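Local coordinates for protein orotidine 5'-phosphate decarboxylase (Streptomyces avermitilis, PDB 3V75) that probably catalyses the decarboxylation of orotidine 5'-phosphate to UMP, the final step of de novo UMP biosynthesis, at residues A131-R136 with P159-A164; P26-S32 with P213-F217; I45-A49 with F88-F92. One frame throughout, in Å; residues are numbered along the deposited sequence.

Interaction 1: residues A131-R136 with P159-A164; sequences AEAFLR and PAVELA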
ATOM      1  N   ALA A 131       0.412  -0.449 -11.011  1.00  8.33           N
ATOM      2  CA  ALA A 131      -0.392  -1.164 -11.997  1.00 10.86           C
ATOM      3  C   ALA A 131       0.493  -2.005 -12.882  1.00 13.43           C
ATOM      4  O   ALA A 131       0.127  -3.133 -13.256  1.00 14.16           O
ATOM      5  CB  ALA A 131      -1.223  -0.177 -12.821  1.00 12.53           C
ATOM      6  N   GLU A 132       1.662  -1.505 -13.248  1.00  8.83           N
ATOM      7  CA  GLU A 132       2.680  -2.223 -14.051  0.56 12.04           C
ATOM      8  C   GLU A 132       3.074  -3.532 -13.311  1.00 10.93           C
ATOM      9  O   GLU A 132       3.295  -4.577 -13.924  1.00 15.89           O
ATOM     10  CB  GLU A 132       3.937  -1.316 -14.303  0.56  7.35           C
ATOM     11  CG  GLU A 132       5.157  -1.963 -15.022  0.56 14.46           C
ATOM     12  CD  GLU A 132       6.339  -0.978 -15.345  0.56 10.32           C
ATOM     13  OE1 GLU A 132       6.045   0.221 -15.610  0.56 17.16           O
ATOM     14  OE2 GLU A 132       7.503  -1.396 -15.412  0.56 10.19           O
ATOM     15  N   ALA A 133       3.234  -3.425 -11.982  1.00  7.10           N
ATOM     16  CA  ALA A 133       3.660  -4.582 -11.183  1.00  7.84           C
ATOM     17  C   ALA A 133       2.588  -5.686 -11.168  1.00  7.21           C
ATOM     18  O   ALA A 133       2.921  -6.875 -11.217  1.00  8.75           O
ATOM     19  CB  ALA A 133       3.936  -4.151  -9.739  1.00  7.17           C
ATOM     20  N   PHE A 134       1.317  -5.298 -11.074  1.00  7.05           N
ATOM     21  CA  PHE A 134       0.271  -6.285 -10.772  1.00  7.18           C
ATOM     22  C   PHE A 134      -0.765  -6.513 -11.880  1.00  9.94           C
ATOM     23  O   PHE A 134      -1.526  -7.492 -11.796  1.00  9.27           O
ATOM     24  CB  PHE A 134      -0.477  -5.872  -9.502  1.00  7.52           C
ATOM     25  CG  PHE A 134       0.391  -5.831  -8.279  1.00  4.87           C
ATOM     26  CD1 PHE A 134       0.926  -6.997  -7.771  1.00  7.26           C
ATOM     27  CD2 PHE A 134       0.703  -4.628  -7.655  1.00  6.80           C
ATOM     28  CE1 PHE A 134       1.758  -6.972  -6.632  1.00  7.94           C
ATOM     29  CE2 PHE A 134       1.514  -4.585  -6.543  1.00  7.47           C
ATOM     30  CZ  PHE A 134       2.057  -5.768  -6.008  1.00  7.00           C
ATOM     31  N   LEU A 135      -0.870  -5.621 -12.868  1.00  8.28           N
ATOM     32  CA  LEU A 135      -2.042  -5.623 -13.764  1.00  8.77           C
ATOM     33  C   LEU A 135      -1.695  -5.700 -15.221  1.00 12.18           C
ATOM     34  O   LEU A 135      -2.576  -5.576 -16.065  1.00 14.82           O
ATOM     35  CB  LEU A 135      -2.925  -4.391 -13.512  1.00  9.90           C
ATOM     36  CG  LEU A 135      -3.512  -4.332 -12.091  1.00  9.00           C
ATOM     37  CD1 LEU A 135      -4.062  -2.943 -11.783  1.00 13.53           C
ATOM     38  CD2 LEU A 135      -4.555  -5.446 -11.825  1.00 10.90           C
ATOM     39  N   ARG A 136      -0.433  -5.891 -15.550  1.00 11.48           N
ATOM     40  CA  ARG A 136      -0.087  -6.050 -16.947  1.00 18.71           C
ATOM     41  C   ARG A 136       0.451  -7.453 -17.178  1.00 15.65           C
ATOM     42  O   ARG A 136       1.210  -7.943 -16.342  1.00 14.94           O
ATOM     43  CB  ARG A 136       0.957  -5.014 -17.322  1.00 21.40           C
ATOM     44  CG  ARG A 136       1.057  -4.932 -18.807  1.00 26.49           C
ATOM     45  CD  ARG A 136       1.647  -3.617 -19.198  1.00 23.64           C
ATOM     46  NE  ARG A 136       3.072  -3.594 -18.932  1.00 30.93           N
ATOM     47  CZ  ARG A 136       3.792  -2.503 -19.165  1.00 38.85           C
ATOM     48  NH1 ARG A 136       3.151  -1.428 -19.657  1.00 36.61           N
ATOM     49  NH2 ARG A 136       5.107  -2.489 -18.942  1.00 39.29           N
ATOM     50  N   PRO A 159      -4.775   5.580 -13.369  1.00  9.35           N
ATOM     51  CA  PRO A 159      -3.831   4.752 -14.159  1.00  9.35           C
ATOM     52  C   PRO A 159      -4.052   3.251 -13.965  1.00  9.57           C
ATOM     53  O   PRO A 159      -3.843   2.466 -14.918  1.00 10.47           O
ATOM     54  CB  PRO A 159      -2.439   5.172 -13.623  1.00 10.17           C
ATOM     55  CG  PRO A 159      -2.669   6.598 -13.101  1.00 11.42           C
ATOM     56  CD  PRO A 159      -4.075   6.555 -12.508  1.00  9.21           C
ATOM     57  N   ALA A 160      -4.430   2.835 -12.762  1.00  7.27           N
ATOM     58  CA  ALA A 160      -4.694   1.417 -12.502  1.00  6.76           C
ATOM     59  C   ALA A 160      -6.012   0.974 -13.143  1.00  7.51           C
ATOM     60  O   ALA A 160      -6.091  -0.139 -13.683  1.00  8.40           O
ATOM     61  CB  ALA A 160      -4.738   1.151 -10.993  1.00  9.39           C
ATOM     62  N   VAL A 161      -7.056   1.815 -13.095  1.00  7.32           N
ATOM     63  CA  VAL A 161      -8.314   1.503 -13.786  1.00  7.06           C
ATOM     64  C   VAL A 161      -8.070   1.290 -15.274  1.00  9.08           C
ATOM     65  O   VAL A 161      -8.535   0.293 -15.857  1.00  9.50           O
ATOM     66  CB  VAL A 161      -9.375   2.642 -13.601  1.00  8.17           C
ATOM     67  CG1 VAL A 161     -10.629   2.380 -14.456  1.00 11.52           C
ATOM     68  CG2 VAL A 161      -9.766   2.795 -12.112  1.00  8.28           C
ATOM     69  N   GLU A 162      -7.341   2.208 -15.908  1.00  8.10           N
ATOM     70  CA  GLU A 162      -7.146   2.114 -17.352  1.00  8.92           C
ATOM     71  C   GLU A 162      -6.348   0.872 -17.725  1.00 11.71           C
ATOM     72  O   GLU A 162      -6.656   0.177 -18.697  1.00 10.67           O
ATOM     73  CB  GLU A 162      -6.426   3.364 -17.884  1.00 10.65           C
ATOM     74  CG  GLU A 162      -7.263   4.629 -17.813  1.00 18.45           C
ATOM     75  CD  GLU A 162      -6.407   5.901 -18.128  1.00 27.33           C
ATOM     76  OE1 GLU A 162      -5.140   5.814 -18.203  1.00 32.34           O
ATOM     77  OE2 GLU A 162      -6.997   7.014 -18.259  1.00 32.04           O
ATOM     78  N   LEU A 163      -5.285   0.599 -16.976  1.00  8.88           N
ATOM     79  CA  LEU A 163      -4.458  -0.562 -17.325  1.00  9.47           C
ATOM     80  C   LEU A 163      -5.208  -1.858 -17.054  1.00  9.69           C
ATOM     81  O   LEU A 163      -5.114  -2.809 -17.843  1.00 11.27           O
ATOM     82  CB  LEU A 163      -3.133  -0.528 -16.563  1.00 11.21           C
ATOM     83  CG  LEU A 163      -2.195  -1.664 -16.958  1.00 18.43           C
ATOM     84  CD1 LEU A 163      -2.042  -1.806 -18.517  1.00 23.84           C
ATOM     85  CD2 LEU A 163      -0.811  -1.518 -16.264  1.00 20.04           C
ATOM     86  N   ALA A 164      -5.962  -1.893 -15.958  1.00  8.72           N
ATOM     87  CA  ALA A 164      -6.800  -3.061 -15.683  1.00  7.33           C
ATOM     88  C   ALA A 164      -7.769  -3.317 -16.843  1.00  9.60           C
ATOM     89  O   ALA A 164      -7.897  -4.470 -17.313  1.00  9.32           O
ATOM     90  CB  ALA A 164      -7.552  -2.880 -14.399  1.00  8.77           C
TER
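The carbonyl oxygen of Ala131 is gripped from its own helix and met by a methyl group from the next. Leu135 N donates a short bond of 2.7 Å to Ala131 O, Phe134 N adds a weak one, and Leu163 CD2 comes within 3.5 Å of the same Ala131 O. Leu163 is the main intruder: with CG turned away from the backbone nitrogen (chi1 -176°), its branch reaches across to the other helix. CD2 packs against Ala131 CB at 3.7 Å and also reaches Arg136 CB, while CD1 approaches Arg136 CD. The Arg136 chain crosses this leucine obliquely before bending at chi3, and its NE forms a salt bridge with Asp138.

Small side chains bring the backbones close: the CA atoms of Ala131 and Ala160 are 5.0 Å apart, and Ala131 CB lies 3.8 Å from Ala160 CA. Leu135, the first residue to leave helical phi/psi, sends CD1 toward the partner helix, 4.2 Å from Ala160 CB and 4.4 Å from Ala164 CB; Leu171 of strand 170-176 backs both Leu135 and Ala160. No hydrogen bond joins the segments, although Ser167 OG binds Leu135 O. Glu132 OE2 is paired with Arg91 of the second subunit. This is apolar packing of two consecutive outer helices, 124-134 and 158-167, on the outside of strands 145-148 and 170-176 of a TIM barrel.

Interaction 2: residues P26-S32 with P213-F217; sequences PFGARLS and PLGSF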
ATOM      1  N   PRO A  26     -12.935  -9.567 -20.010  1.00 11.28           N
ATOM      2  CA  PRO A  26     -12.996  -8.672 -18.846  1.00  9.82           C
ATOM      3  C   PRO A  26     -13.146  -9.421 -17.511  1.00 11.90           C
ATOM      4  O   PRO A  26     -13.848 -10.452 -17.458  1.00  9.93           O
ATOM      5  CB  PRO A  26     -14.226  -7.798 -19.143  1.00 12.67           C
ATOM      6  CG  PRO A  26     -14.304  -7.775 -20.653  1.00 15.11           C
ATOM      7  CD  PRO A  26     -13.842  -9.135 -21.100  1.00 13.89           C
ATOM      8  N   PHE A  27     -12.462  -8.928 -16.483  1.00  9.68           N
ATOM      9  CA  PHE A  27     -12.464  -9.568 -15.190  1.00  9.67           C
ATOM     10  C   PHE A  27     -13.873  -9.862 -14.646  1.00  9.18           C
ATOM     11  O   PHE A  27     -14.111 -10.973 -14.127  1.00  8.68           O
ATOM     12  CB  PHE A  27     -11.654  -8.756 -14.181  1.00  8.54           C
ATOM     13  CG  PHE A  27     -11.692  -9.309 -12.806  1.00  7.18           C
ATOM     14  CD1 PHE A  27     -11.070 -10.514 -12.521  1.00  7.80           C
ATOM     15  CD2 PHE A  27     -12.345  -8.633 -11.789  1.00  6.97           C
ATOM     16  CE1 PHE A  27     -11.087 -11.033 -11.214  1.00  7.60           C
ATOM     17  CE2 PHE A  27     -12.383  -9.158 -10.497  1.00  6.57           C
ATOM     18  CZ  PHE A  27     -11.768 -10.372 -10.225  1.00  7.62           C
ATOM     19  N   GLY A  28     -14.803  -8.918 -14.758  1.00  8.87           N
ATOM     20  CA  GLY A  28     -16.124  -9.125 -14.163  1.00  9.04           C
ATOM     21  C   GLY A  28     -16.774 -10.363 -14.780  1.00 10.36           C
ATOM     22  O   GLY A  28     -17.367 -11.206 -14.058  1.00 10.38           O
ATOM     23  N   ALA A  29     -16.682 -10.500 -16.105  1.00  9.31           N
ATOM     24  CA  ALA A  29     -17.227 -11.655 -16.787  1.00  9.71           C
ATOM     25  C   ALA A  29     -16.486 -12.939 -16.398  1.00 11.08           C
ATOM     26  O   ALA A  29     -17.117 -13.997 -16.184  1.00 10.48           O
ATOM     27  CB  ALA A  29     -17.164 -11.461 -18.311  1.00 11.36           C
ATOM     28  N   ARG A  30     -15.154 -12.890 -16.342  1.00 10.74           N
ATOM     29  CA  ARG A  30     -14.392 -14.096 -15.995  1.00  9.18           C
ATOM     30  C   ARG A  30     -14.692 -14.529 -14.556  1.00 10.76           C
ATOM     31  O   ARG A  30     -14.801 -15.735 -14.280  1.00  9.89           O
ATOM     32  CB  ARG A  30     -12.888 -13.857 -16.198  1.00 10.19           C
ATOM     33  CG  ARG A  30     -12.541 -13.606 -17.679  1.00 12.04           C
ATOM     34  CD  ARG A  30     -11.014 -13.603 -17.904  1.00 11.20           C
ATOM     35  NE  ARG A  30     -10.342 -12.517 -17.175  1.00 10.61           N
ATOM     36  CZ  ARG A  30      -9.417 -12.683 -16.229  1.00  9.34           C
ATOM     37  NH1 ARG A  30      -9.040 -13.910 -15.856  1.00  9.72           N
ATOM     38  NH2 ARG A  30      -8.873 -11.628 -15.632  1.00  9.90           N
ATOM     39  N   LEU A  31     -14.825 -13.559 -13.664  1.00  7.72           N
ATOM     40  CA  LEU A  31     -15.103 -13.844 -12.251  1.00  7.76           C
ATOM     41  C   LEU A  31     -16.515 -14.470 -12.110  1.00 10.34           C
ATOM     42  O   LEU A  31     -16.699 -15.454 -11.393  1.00  9.30           O
ATOM     43  CB  LEU A  31     -15.000 -12.550 -11.451  1.00  7.18           C
ATOM     44  CG  LEU A  31     -15.504 -12.666 -10.005  1.00  6.72           C
ATOM     45  CD1 LEU A  31     -14.583 -13.636  -9.234  1.00  9.79           C
ATOM     46  CD2 LEU A  31     -15.543 -11.339  -9.344  1.00  7.18           C
ATOM     47  N   SER A  32     -17.506 -13.884 -12.783  1.00  9.71           N
ATOM     48  CA  SER A  32     -18.883 -14.397 -12.749  0.70  9.64           C
ATOM     49  C   SER A  32     -18.882 -15.858 -13.218  1.00 12.85           C
ATOM     50  O   SER A  32     -19.512 -16.742 -12.576  1.00 12.12           O
ATOM     51  CB  SER A  32     -19.788 -13.539 -13.654  0.70 13.76           C
ATOM     52  OG  SER A  32     -21.125 -14.029 -13.649  0.70 14.10           O
ATOM     53  N   PRO A 213     -21.868  -9.564 -17.741  1.00 14.74           N
ATOM     54  CA  PRO A 213     -22.918  -9.718 -16.726  1.00 16.12           C
ATOM     55  C   PRO A 213     -22.556  -8.986 -15.445  1.00 12.78           C
ATOM     56  O   PRO A 213     -23.403  -8.820 -14.556  1.00 15.52           O
ATOM     57  CB  PRO A 213     -22.923 -11.241 -16.488  1.00 16.89           C
ATOM     58  CG  PRO A 213     -21.538 -11.654 -16.735  1.00 20.04           C
ATOM     59  CD  PRO A 213     -21.033 -10.771 -17.856  1.00 16.38           C
ATOM     60  N   LEU A 214     -21.310  -8.525 -15.355  1.00 10.90           N
ATOM     61  CA  LEU A 214     -20.810  -7.897 -14.152  1.00 11.56           C
ATOM     62  C   LEU A 214     -19.604  -7.045 -14.578  1.00 11.53           C
ATOM     63  O   LEU A 214     -18.792  -7.486 -15.409  1.00 11.68           O
ATOM     64  CB  LEU A 214     -20.347  -8.976 -13.163  1.00 10.99           C
ATOM     65  CG  LEU A 214     -19.872  -8.545 -11.767  1.00 11.83           C
ATOM     66  CD1 LEU A 214     -20.972  -7.816 -11.007  1.00 13.28           C
ATOM     67  CD2 LEU A 214     -19.323  -9.707 -10.949  1.00 13.91           C
ATOM     68  N   GLY A 215     -19.444  -5.874 -13.970  1.00  9.39           N
ATOM     69  CA  GLY A 215     -18.297  -5.025 -14.244  1.00  8.35           C
ATOM     70  C   GLY A 215     -17.028  -5.521 -13.565  1.00  8.33           C
ATOM     71  O   GLY A 215     -17.067  -6.409 -12.699  1.00  8.37           O
ATOM     72  N   SER A 216     -15.892  -4.910 -13.901  1.00  7.88           N
ATOM     73  CA  SER A 216     -14.592  -5.342 -13.384  1.00  7.98           C
ATOM     74  C   SER A 216     -14.092  -4.598 -12.163  1.00  6.49           C
ATOM     75  O   SER A 216     -13.041  -4.951 -11.629  1.00  8.04           O
ATOM     76  CB  SER A 216     -13.515  -5.241 -14.480  1.00  8.94           C
ATOM     77  OG  SER A 216     -13.803  -6.088 -15.568  1.00  9.53           O
ATOM     78  N   PHE A 217     -14.841  -3.573 -11.730  1.00  5.38           N
ATOM     79  CA  PHE A 217     -14.362  -2.677 -10.679  1.00  4.91           C
ATOM     80  C   PHE A 217     -15.210  -2.842  -9.436  1.00  6.07           C
ATOM     81  O   PHE A 217     -16.373  -2.459  -9.398  1.00  7.37           O
ATOM     82  CB  PHE A 217     -14.242  -1.241 -11.242  1.00  6.67           C
ATOM     83  CG  PHE A 217     -13.304  -1.206 -12.419  1.00  6.22           C
ATOM     84  CD1 PHE A 217     -11.933  -1.279 -12.212  1.00  7.53           C
ATOM     85  CD2 PHE A 217     -13.782  -1.285 -13.714  1.00  7.69           C
ATOM     86  CE1 PHE A 217     -11.034  -1.362 -13.306  1.00  9.20           C
ATOM     87  CE2 PHE A 217     -12.889  -1.353 -14.807  1.00  8.97           C
ATOM     88  CZ  PHE A 217     -11.524  -1.397 -14.585  1.00  9.75           C
TER
HETATM   89  O   HOH W   1     -11.425  -6.168 -16.997  1.00  9.52           O
HETATM   90  O   HOH W   2     -16.946  -7.663 -17.224  1.00 15.94           O
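The Phe27 ring meets Ser216 at its rim, where Ser216 O lies near the ring plane, 3.8 Å from CD2; Leu31 CB sits over one face, and Arg30 NH2 lies in plane at the edge. The ring of Phe217 has Ser216 CB over one face. Ser216 OG, placed beside its own backbone nitrogen (chi1 -62°), accepts a hydrogen bond from Gly28 N, 3.1 Å, at an N-H...O angle of 158°. A water hydrogen-bonded to Ser216 OG accepts a hydrogen bond from Phe27 N at 3.0 Å. A second water gives a 2.6 Å bond to Leu214 O and receives a weak one from Ala29 N. One hydroxyl and two waters thus serve the first turn after Pro26, the N-cap.

Gly28 CA lies 3.4 Å from Leu214 O and 3.2 Å from Gly215 O, in CA-H...O contacts; a beta carbon here would clash with both carbonyls. Gly215 O is buried without a conventional partner. Leu214 packs CB on Gly28 O and CD2 on Leu31 CD2, and Pro213, after a cis peptide bond, sets CD on Ala29 CB and CG on Ser32. The arrangement lays an N-terminal helix against the loop entering strand 217-221, at the N-terminal end of a TIM barrel.

Interaction 3: residues I45-A49 with F88-F92; sequences IDPHA and FFERF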
ATOM      1  N   ILE A  45      -4.600 -16.719   0.728  1.00  6.42           N
ATOM      2  CA  ILE A  45      -3.320 -17.400   0.916  1.00  6.90           C
ATOM      3  C   ILE A  45      -2.586 -16.505   1.910  1.00  6.68           C
ATOM      4  O   ILE A  45      -2.025 -15.438   1.542  1.00  6.81           O
ATOM      5  CB  ILE A  45      -2.534 -17.566  -0.385  1.00  7.61           C
ATOM      6  CG1 ILE A  45      -3.397 -18.239  -1.451  1.00  8.63           C
ATOM      7  CG2 ILE A  45      -1.242 -18.367  -0.140  1.00  9.18           C
ATOM      8  CD1 ILE A  45      -2.662 -18.522  -2.798  1.00  9.81           C
ATOM      9  N   ASP A  46      -2.625 -16.913   3.186  1.00  8.84           N
ATOM     10  CA  ASP A  46      -2.282 -16.050   4.308  1.00  7.92           C
ATOM     11  C   ASP A  46      -1.216 -16.688   5.193  1.00  9.17           C
ATOM     12  O   ASP A  46      -1.528 -17.178   6.291  1.00  9.44           O
ATOM     13  CB  ASP A  46      -3.538 -15.800   5.167  1.00  9.10           C
ATOM     14  CG  ASP A  46      -4.588 -15.038   4.426  1.00  9.64           C
ATOM     15  OD1 ASP A  46      -4.256 -14.060   3.738  1.00  9.27           O
ATOM     16  OD2 ASP A  46      -5.775 -15.423   4.486  1.00 10.75           O
ATOM     17  N   PRO A  47       0.037 -16.744   4.720  1.00  7.36           N
ATOM     18  CA  PRO A  47       1.080 -17.463   5.465  1.00  7.97           C
ATOM     19  C   PRO A  47       1.642 -16.591   6.591  1.00  9.43           C
ATOM     20  O   PRO A  47       2.853 -16.286   6.612  1.00 11.20           O
ATOM     21  CB  PRO A  47       2.160 -17.746   4.402  1.00  8.68           C
ATOM     22  CG  PRO A  47       1.965 -16.581   3.409  1.00  8.33           C
ATOM     23  CD  PRO A  47       0.457 -16.373   3.360  1.00  8.26           C
ATOM     24  N   HIS A  48       0.791 -16.169   7.518  1.00  8.71           N
ATOM     25  CA  HIS A  48       1.309 -15.480   8.704  1.00 10.57           C
ATOM     26  C   HIS A  48       1.932 -16.461   9.677  1.00 12.44           C
ATOM     27  O   HIS A  48       1.714 -17.684   9.593  1.00 11.62           O
ATOM     28  CB  HIS A  48       0.253 -14.602   9.394  1.00 14.23           C
ATOM     29  CG  HIS A  48      -1.076 -15.252   9.591  1.00 14.52           C
ATOM     30  ND1 HIS A  48      -1.289 -16.268  10.508  1.00 17.70           N
ATOM     31  CD2 HIS A  48      -2.284 -14.990   9.027  1.00 17.76           C
ATOM     32  CE1 HIS A  48      -2.568 -16.606  10.491  1.00 14.52           C
ATOM     33  NE2 HIS A  48      -3.193 -15.855   9.593  1.00 15.87           N
ATOM     34  N   ALA A  49       2.733 -15.936  10.598  1.00 13.05           N
ATOM     35  CA  ALA A  49       3.471 -16.810  11.500  1.00 15.78           C
ATOM     36  C   ALA A  49       2.568 -17.772  12.297  1.00 14.53           C
ATOM     37  O   ALA A  49       2.973 -18.909  12.518  1.00 18.10           O
ATOM     38  CB  ALA A  49       4.377 -15.994  12.467  1.00 19.34           C
ATOM     39  N   PHE A  88       2.319 -10.720   4.036  1.00  5.01           N
ATOM     40  CA  PHE A  88       2.895 -11.913   4.657  1.00  5.43           C
ATOM     41  C   PHE A  88       4.082 -12.463   3.865  1.00  7.52           C
ATOM     42  O   PHE A  88       4.883 -13.213   4.403  1.00  9.09           O
ATOM     43  CB  PHE A  88       1.825 -12.993   4.869  1.00  6.25           C
ATOM     44  CG  PHE A  88       0.693 -12.533   5.760  1.00  6.78           C
ATOM     45  CD1 PHE A  88       0.954 -11.891   6.963  1.00 11.61           C
ATOM     46  CD2 PHE A  88      -0.630 -12.759   5.404  1.00  8.39           C
ATOM     47  CE1 PHE A  88      -0.134 -11.460   7.794  1.00 10.99           C
ATOM     48  CE2 PHE A  88      -1.665 -12.339   6.216  1.00  8.91           C
ATOM     49  CZ  PHE A  88      -1.404 -11.690   7.391  1.00  8.92           C
ATOM     50  N   PHE A  89       4.177 -12.081   2.589  1.00  6.62           N
ATOM     51  CA  PHE A  89       5.313 -12.428   1.737  1.00  7.72           C
ATOM     52  C   PHE A  89       6.394 -11.324   1.865  1.00  7.69           C
ATOM     53  O   PHE A  89       7.586 -11.611   1.959  1.00  9.12           O
ATOM     54  CB  PHE A  89       4.825 -12.566   0.282  1.00  7.09           C
ATOM     55  CG  PHE A  89       3.863 -13.691   0.077  1.00  7.18           C
ATOM     56  CD1 PHE A  89       4.308 -14.932  -0.401  1.00  6.61           C
ATOM     57  CD2 PHE A  89       2.519 -13.528   0.395  1.00  6.45           C
ATOM     58  CE1 PHE A  89       3.425 -16.000  -0.580  1.00  7.32           C
ATOM     59  CE2 PHE A  89       1.611 -14.592   0.214  1.00  7.11           C
ATOM     60  CZ  PHE A  89       2.077 -15.841  -0.280  1.00  7.92           C
ATOM     61  N   GLU A  90       5.951 -10.056   1.871  1.00  6.21           N
ATOM     62  CA  GLU A  90       6.886  -8.927   1.868  1.00  6.19           C
ATOM     63  C   GLU A  90       7.747  -8.909   3.111  1.00  7.58           C
ATOM     64  O   GLU A  90       8.855  -8.359   3.104  1.00  8.24           O
ATOM     65  CB  GLU A  90       6.127  -7.599   1.804  1.00  6.33           C
ATOM     66  CG  GLU A  90       5.406  -7.363   0.521  1.00  7.12           C
ATOM     67  CD  GLU A  90       4.731  -6.011   0.505  1.00  5.02           C
ATOM     68  OE1 GLU A  90       5.311  -5.034   1.041  1.00  7.07           O
ATOM     69  OE2 GLU A  90       3.599  -5.915  -0.020  1.00  5.52           O
ATOM     70  N   ARG A  91       7.230  -9.478   4.209  1.00  7.14           N
ATOM     71  CA  ARG A  91       7.993  -9.487   5.464  1.00  7.29           C
ATOM     72  C   ARG A  91       9.307 -10.256   5.328  1.00  8.62           C
ATOM     73  O   ARG A  91      10.221 -10.060   6.129  1.00 10.05           O
ATOM     74  CB  ARG A  91       7.139 -10.021   6.642  1.00  9.04           C
ATOM     75  CG  ARG A  91       6.817 -11.495   6.523  1.00  9.83           C
ATOM     76  CD  ARG A  91       5.644 -11.842   7.445  1.00 10.18           C
ATOM     77  NE  ARG A  91       5.251 -13.257   7.355  1.00 11.92           N
ATOM     78  CZ  ARG A  91       5.682 -14.188   8.210  1.00 11.28           C
ATOM     79  NH1 ARG A  91       6.529 -13.861   9.188  1.00 14.06           N
ATOM     80  NH2 ARG A  91       5.274 -15.455   8.072  1.00 11.76           N
ATOM     81  N   PHE A  92       9.401 -11.109   4.303  1.00  7.83           N
ATOM     82  CA  PHE A  92      10.659 -11.809   4.005  1.00 10.25           C
ATOM     83  C   PHE A  92      11.469 -11.145   2.874  1.00 11.36           C
ATOM     84  O   PHE A  92      12.431 -11.731   2.385  1.00 14.82           O
ATOM     85  CB  PHE A  92      10.403 -13.304   3.715  1.00 10.79           C
ATOM     86  CG  PHE A  92       9.814 -14.042   4.888  1.00 11.01           C
ATOM     87  CD1 PHE A  92      10.512 -14.124   6.100  1.00 14.35           C
ATOM     88  CD2 PHE A  92       8.535 -14.584   4.805  1.00 12.68           C
ATOM     89  CE1 PHE A  92       9.943 -14.793   7.208  1.00 19.76           C
ATOM     90  CE2 PHE A  92       7.960 -15.254   5.916  1.00 14.44           C
ATOM     91  CZ  PHE A  92       8.667 -15.353   7.087  1.00 14.19           C
TER
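Aromatic contacts centre on Phe88 and His48. The His48 ring points its edge at the face of Phe88, a T-shaped pair with centroids 5.2 Å apart and planes at 75°, and His48 CB makes a CH-pi contact over the face, 3.8 Å from the Phe88 centroid. The crowded first torsion of His48, with CG between the backbone N and carbonyl carbon (chi1 46°), lets ring and CB both meet Phe88. Asp46 OD1 lies in plane at the Phe88 rim, 4.0 Å from CE2, its carboxylate nearly perpendicular to the ring; OD2 bonds to Ser270. Pro47 CG sits over the Phe89 face, 4.1 Å from the centroid, while Ile45 O approaches that ring's edge.

The polar link is Arg91 NH2 to Pro47 O, 2.9 Å and in the carbonyl plane, with an N-H...O angle of 153°. Arg91 NE binds Phe88 O weakly, and NH1 has salt bridges to Asp59 and to Glu132 of the second subunit.

An alanine in place of Phe88 would probably open a gap beside Pro47 and Asp46 and leave the His48 ring free to turn. Pro47 centres an inverse gamma turn, and His48 is the N-cap of helix 49-54. The contact joins the loop after strand 42-45 to helix 86-90, which follows strand 81-84, with Asp46 about 9 Å, side chain to side chain, from Lys119, the predicted proton donor of this TIM-barrel active site.

How the interactions relate
From the N terminus, residues 26-32 come first, and their partner 213-217 follows much later, so interaction 2 closes a long loop that encloses both other contacts and ties the N-terminal helix 27-38 to the loop before strand 217-221. Within it, interaction 3 closes first, joining the loop after strand 42-45 to helix 86-90. Interaction 1 then follows in series, pairing helices 124-134 and 158-167; none of the loops cross. Interactions 1 and 2 touch, since Phe217 packs on Val161 and Ala164, whereas interaction 3 lies on the opposite side of the chain's centre from interaction 2. Interactions 1 and 3 do not meet within a chain, but residues of one meet residues of the other across the dimer.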